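Local coordinates for protein 3'-5'-exonuclease (Saccharomyces cerevisiae, PDB 3E2V) that probably cuts double-stranded DNA as a TatD-type, magnesium-binding nuclease, incising it internally and degrading it from the 3' end, at residues A38-R50 with L71-L83. Numbering follows the deposited sequence.
Sequences ADYVKLLERAAQR and LVSSVKDLSPLKL
Leu44 of helix 40-49 is the hub of an almost wholly apolar contact with 71-83. Chi1 of -66° puts its CG anti to the carbonyl carbon, and the branches divide: CD1 rests 3.5 Å from OG of Ser79, CD2 lies 4.0 Å from CD2 of Leu81, and both reach Leu83 tip to tip. One turn on, Ala47 and Ala48 present only methyls. CB of Ala48 packs 3.7 Å from CG of Pro80, and CD1 of Leu81 nestles against the helix backbone, 3.2 Å from O of Leu44, with both alanine methyls beside it.

At the start of the helix the aromatic ring of Tyr40 is approached from two sides. CD1 of Leu71 sits over one face in a CH-pi contact, 4.0 Å from the centroid of the Tyr40 ring, whereas CG1 of Val75 comes in at the edge, 3.5 Å from CE1 of Tyr40. A serine in place of Tyr40 would probably leave Leu71 without its aromatic cover and open a gap beside Val75.

Polar bonds are few. A water donates to both OE2 of Glu45 and the carbonyl O of Leu78, bridging the segments. Within the turn, OG of Ser79 donates to O of Leu81 (2.7 Å), on a lone pair in the carbonyl plane.

In this TIM-barrel-like fold, side chains span the gap between helices 40-49 and 71-75 (axes 12.3 Å apart, at 76°), while closer packing falls on the turn at Ser79 to Leu81. Strand 52-57, parallel neighbour of 82-87, continues the packing through Val52, which touches Ala47 and Leu81.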
loop_
_atom_site.group_PDB
_atom_site.type_symbol
_atom_site.label_atom_id
_atom_site.label_comp_id
_atom_site.label_asym_id
_atom_site.label_seq_id
_atom_site.Cartn_x
_atom_site.Cartn_y
_atom_site.Cartn_z
ATOM N N ALA A 38 -16.951 -8.004 13.719
ATOM C CA ALA A 38 -16.275 -7.624 12.481
ATOM C C ALA A 38 -17.318 -7.426 11.378
ATOM O O ALA A 38 -18.242 -8.239 11.236
ATOM C CB ALA A 38 -15.299 -8.723 12.085
ATOM N N ASP A 39 -17.165 -6.357 10.589
ATOM C CA ASP A 39 -18.178 -6.007 9.583
ATOM C C ASP A 39 -17.545 -5.827 8.213
ATOM O O ASP A 39 -18.056 -5.054 7.407
ATOM C CB ASP A 39 -18.918 -4.731 10.006
ATOM C CG ASP A 39 -18.016 -3.498 10.025
ATOM O OD1 ASP A 39 -16.818 -3.588 10.401
ATOM O OD2 ASP A 39 -18.514 -2.399 9.672
ATOM N N TYR A 40 -16.449 -6.531 7.936
ATOM C CA TYR A 40 -15.740 -6.283 6.675
ATOM C C TYR A 40 -16.508 -6.723 5.433
ATOM O O TYR A 40 -16.316 -6.161 4.368
ATOM C CB TYR A 40 -14.297 -6.804 6.702
ATOM C CG TYR A 40 -14.155 -8.245 7.135
ATOM C CD1 TYR A 40 -14.375 -9.290 6.235
ATOM C CD2 TYR A 40 -13.790 -8.565 8.434
ATOM C CE1 TYR A 40 -14.243 -10.619 6.628
ATOM C CE2 TYR A 40 -13.640 -9.889 8.833
ATOM C CZ TYR A 40 -13.876 -10.907 7.932
ATOM O OH TYR A 40 -13.735 -12.216 8.339
ATOM N N VAL A 41 -17.408 -7.692 5.551
ATOM C CA VAL A 41 -18.223 -8.050 4.386
ATOM C C VAL A 41 -19.178 -6.894 4.030
ATOM O O VAL A 41 -19.245 -6.488 2.868
ATOM C CB VAL A 41 -18.913 -9.443 4.523
ATOM C CG1 VAL A 41 -19.908 -9.660 3.403
ATOM C CG2 VAL A 41 -17.862 -10.544 4.500
ATOM N N LYS A 42 -19.849 -6.312 5.024
ATOM C CA LYS A 42 -20.684 -5.117 4.781
ATOM C C LYS A 42 -19.863 -3.918 4.285
ATOM O O LYS A 42 -20.321 -3.140 3.431
ATOM C CB LYS A 42 -21.498 -4.731 6.023
ATOM C CG LYS A 42 -22.707 -5.631 6.208
ATOM C CD LYS A 42 -23.372 -5.365 7.540
ATOM C CE LYS A 42 -24.425 -6.417 7.857
ATOM N NZ LYS A 42 -25.762 -5.998 7.374
ATOM N N LEU A 43 -18.650 -3.791 4.806
ATOM C CA LEU A 43 -17.717 -2.802 4.326
ATOM C C LEU A 43 -17.480 -2.963 2.822
ATOM O O LEU A 43 -17.450 -1.975 2.076
ATOM C CB LEU A 43 -16.390 -2.936 5.073
ATOM C CG LEU A 43 -15.292 -1.979 4.641
ATOM C CD1 LEU A 43 -14.718 -1.251 5.829
ATOM C CD2 LEU A 43 -14.240 -2.703 3.821
ATOM N N LEU A 44 -17.291 -4.203 2.385
ATOM C CA LEU A 44 -17.047 -4.460 0.970
ATOM C C LEU A 44 -18.295 -4.192 0.141
ATOM O O LEU A 44 -18.182 -3.697 -0.981
ATOM C CB LEU A 44 -16.492 -5.876 0.766
ATOM C CG LEU A 44 -15.091 -6.099 1.370
ATOM C CD1 LEU A 44 -14.749 -7.588 1.480
ATOM C CD2 LEU A 44 -13.980 -5.346 0.610
ATOM N N GLU A 45 -19.463 -4.496 0.693
ATOM C CA GLU A 45 -20.737 -4.154 0.051
ATOM C C GLU A 45 -20.895 -2.640 -0.130
ATOM O O GLU A 45 -21.338 -2.176 -1.195
ATOM C CB GLU A 45 -21.912 -4.768 0.832
ATOM C CG GLU A 45 -21.890 -6.293 0.778
ATOM C CD GLU A 45 -22.902 -6.990 1.685
ATOM O OE1 GLU A 45 -23.564 -6.325 2.509
ATOM O OE2 GLU A 45 -23.026 -8.228 1.549
ATOM N N ARG A 46 -20.521 -1.859 0.884
ATOM C CA ARG A 46 -20.554 -0.392 0.782
ATOM C C ARG A 46 -19.621 0.087 -0.330
ATOM O O ARG A 46 -19.986 0.963 -1.128
ATOM C CB ARG A 46 -20.172 0.285 2.098
ATOM C CG ARG A 46 -21.223 0.133 3.178
ATOM C CD ARG A 46 -20.902 0.977 4.374
ATOM N NE ARG A 46 -19.785 0.496 5.207
ATOM C CZ ARG A 46 -19.897 -0.448 6.138
ATOM N NH1 ARG A 46 -21.048 -1.110 6.309
ATOM N NH2 ARG A 46 -18.836 -0.770 6.871
ATOM N N ALA A 47 -18.416 -0.480 -0.385
ATOM C CA ALA A 47 -17.466 -0.090 -1.418
ATOM C C ALA A 47 -17.996 -0.398 -2.830
ATOM O O ALA A 47 -17.884 0.423 -3.741
ATOM C CB ALA A 47 -16.106 -0.773 -1.168
ATOM N N ALA A 48 -18.579 -1.586 -2.999
ATOM C CA ALA A 48 -19.111 -2.007 -4.308
ATOM C C ALA A 48 -20.245 -1.078 -4.746
ATOM O O ALA A 48 -20.356 -0.700 -5.924
ATOM C CB ALA A 48 -19.594 -3.440 -4.257
ATOM N N GLN A 49 -21.069 -0.682 -3.784
ATOM C CA GLN A 49 -22.175 0.235 -4.047
ATOM C C GLN A 49 -21.660 1.603 -4.494
ATOM O O GLN A 49 -22.334 2.303 -5.264
ATOM C CB GLN A 49 -23.067 0.353 -2.808
ATOM C CG GLN A 49 -24.339 1.157 -3.065
ATOM C CD GLN A 49 -25.359 1.019 -1.956
ATOM O OE1 GLN A 49 -25.582 -0.080 -1.419
ATOM N NE2 GLN A 49 -25.984 2.125 -1.610
ATOM N N ARG A 50 -20.469 1.987 -4.020
ATOM C CA ARG A 50 -19.831 3.234 -4.447
ATOM C C ARG A 50 -18.743 2.998 -5.521
ATOM O O ARG A 50 -17.767 3.745 -5.623
ATOM C CB ARG A 50 -19.294 4.024 -3.242
ATOM C CG ARG A 50 -20.300 4.256 -2.106
ATOM C CD ARG A 50 -21.607 4.860 -2.635
ATOM N NE ARG A 50 -21.318 6.058 -3.433
ATOM C CZ ARG A 50 -22.116 6.521 -4.392
ATOM N NH1 ARG A 50 -23.256 5.891 -4.679
ATOM N NH2 ARG A 50 -21.764 7.618 -5.056
ATOM N N LEU A 71 -7.335 -13.922 4.890
ATOM C CA LEU A 71 -8.534 -13.097 4.875
ATOM C C LEU A 71 -9.132 -13.027 3.469
ATOM O O LEU A 71 -10.352 -13.164 3.291
ATOM C CB LEU A 71 -8.238 -11.695 5.431
ATOM C CG LEU A 71 -9.407 -10.707 5.486
ATOM C CD1 LEU A 71 -10.566 -11.265 6.326
ATOM C CD2 LEU A 71 -8.927 -9.373 6.061
ATOM N N VAL A 72 -8.271 -12.801 2.480
ATOM C CA VAL A 72 -8.711 -12.738 1.100
ATOM C C VAL A 72 -9.336 -14.072 0.687
ATOM O O VAL A 72 -10.425 -14.081 0.114
ATOM C CB VAL A 72 -7.540 -12.325 0.172
ATOM C CG1 VAL A 72 -7.888 -12.553 -1.306
ATOM C CG2 VAL A 72 -7.210 -10.870 0.405
ATOM N N SER A 73 -8.695 -15.185 1.043
ATOM C CA SER A 73 -9.300 -16.504 0.780
ATOM C C SER A 73 -10.666 -16.660 1.473
ATOM O O SER A 73 -11.619 -17.169 0.875
ATOM C CB SER A 73 -8.364 -17.615 1.226
ATOM O OG SER A 73 -8.958 -18.896 0.984
ATOM N N SER A 74 -10.760 -16.196 2.718
ATOM C CA SER A 74 -11.975 -16.373 3.524
ATOM C C SER A 74 -13.181 -15.642 2.951
ATOM O O SER A 74 -14.326 -16.057 3.168
ATOM C CB SER A 74 -11.745 -15.913 4.959
ATOM O OG SER A 74 -10.866 -16.805 5.623
ATOM N N VAL A 75 -12.944 -14.545 2.237
ATOM C CA VAL A 75 -14.051 -13.788 1.625
ATOM C C VAL A 75 -14.205 -13.912 0.099
ATOM O O VAL A 75 -15.034 -13.211 -0.485
ATOM C CB VAL A 75 -14.046 -12.288 2.014
ATOM C CG1 VAL A 75 -14.169 -12.127 3.495
ATOM C CG2 VAL A 75 -12.805 -11.548 1.479
ATOM N N LYS A 76 -13.467 -14.818 -0.541
ATOM C CA LYS A 76 -13.501 -14.911 -2.019
ATOM C C LYS A 76 -14.898 -15.129 -2.591
ATOM O O LYS A 76 -15.206 -14.700 -3.718
ATOM C CB LYS A 76 -12.528 -15.980 -2.544
ATOM C CG LYS A 76 -12.974 -17.426 -2.337
ATOM C CD LYS A 76 -11.859 -18.422 -2.661
ATOM C CE LYS A 76 -12.417 -19.846 -2.707
ATOM N NZ LYS A 76 -11.431 -20.861 -2.235
ATOM N N ASP A 77 -15.743 -15.809 -1.818
ATOM C CA ASP A 77 -17.103 -16.092 -2.246
ATOM C C ASP A 77 -18.122 -15.182 -1.577
ATOM O O ASP A 77 -19.329 -15.359 -1.773
ATOM C CB ASP A 77 -17.445 -17.564 -1.987
ATOM C CG ASP A 77 -16.604 -18.516 -2.828
ATOM O OD1 ASP A 77 -16.517 -18.334 -4.073
ATOM O OD2 ASP A 77 -16.019 -19.447 -2.252
ATOM N N LEU A 78 -17.644 -14.208 -0.802
ATOM C CA LEU A 78 -18.527 -13.265 -0.108
ATOM C C LEU A 78 -18.339 -11.807 -0.520
ATOM O O LEU A 78 -19.229 -10.984 -0.318
ATOM C CB LEU A 78 -18.382 -13.386 1.417
ATOM C CG LEU A 78 -18.728 -14.738 2.041
ATOM C CD1 LEU A 78 -18.170 -14.839 3.439
ATOM C CD2 LEU A 78 -20.236 -14.981 2.035
ATOM N N SER A 79 -17.176 -11.499 -1.094
ATOM C CA SER A 79 -16.812 -10.124 -1.429
ATOM C C SER A 79 -17.300 -9.752 -2.820
ATOM O O SER A 79 -16.971 -10.433 -3.788
ATOM C CB SER A 79 -15.296 -9.956 -1.382
ATOM O OG SER A 79 -14.932 -8.651 -1.834
ATOM N N PRO A 80 -18.077 -8.657 -2.923
ATOM C CA PRO A 80 -18.417 -8.155 -4.251
ATOM C C PRO A 80 -17.264 -7.381 -4.916
ATOM O O PRO A 80 -17.388 -6.991 -6.080
ATOM C CB PRO A 80 -19.611 -7.238 -3.969
ATOM C CG PRO A 80 -19.395 -6.753 -2.594
ATOM C CD PRO A 80 -18.699 -7.860 -1.849
ATOM N N LEU A 81 -16.175 -7.142 -4.180
ATOM C CA LEU A 81 -14.935 -6.612 -4.772
ATOM C C LEU A 81 -13.997 -7.754 -5.092
ATOM O O LEU A 81 -13.933 -8.740 -4.348
ATOM C CB LEU A 81 -14.203 -5.674 -3.806
ATOM C CG LEU A 81 -14.555 -4.189 -3.790
ATOM C CD1 LEU A 81 -15.985 -3.931 -3.355
ATOM C CD2 LEU A 81 -13.589 -3.457 -2.875
ATOM N N LYS A 82 -13.260 -7.633 -6.188
ATOM C CA LYS A 82 -12.170 -8.554 -6.429
ATOM C C LYS A 82 -10.989 -8.078 -5.584
ATOM O O LYS A 82 -10.517 -6.944 -5.745
ATOM C CB LYS A 82 -11.797 -8.615 -7.911
ATOM C CG LYS A 82 -10.672 -9.583 -8.226
ATOM C CD LYS A 82 -11.043 -11.038 -7.926
ATOM C CE LYS A 82 -9.850 -11.964 -8.081
ATOM N NZ LYS A 82 -10.004 -13.206 -7.264
ATOM N N LEU A 83 -10.542 -8.938 -4.671
ATOM C CA LEU A 83 -9.446 -8.595 -3.779
ATOM C C LEU A 83 -8.165 -9.288 -4.169
ATOM O O LEU A 83 -8.125 -10.507 -4.396
ATOM C CB LEU A 83 -9.796 -8.957 -2.347
ATOM C CG LEU A 83 -11.012 -8.245 -1.751
ATOM C CD1 LEU A 83 -11.307 -8.776 -0.363
ATOM C CD2 LEU A 83 -10.808 -6.749 -1.694
HETATM O O HOH W 1 -21.738 -10.398 0.566
#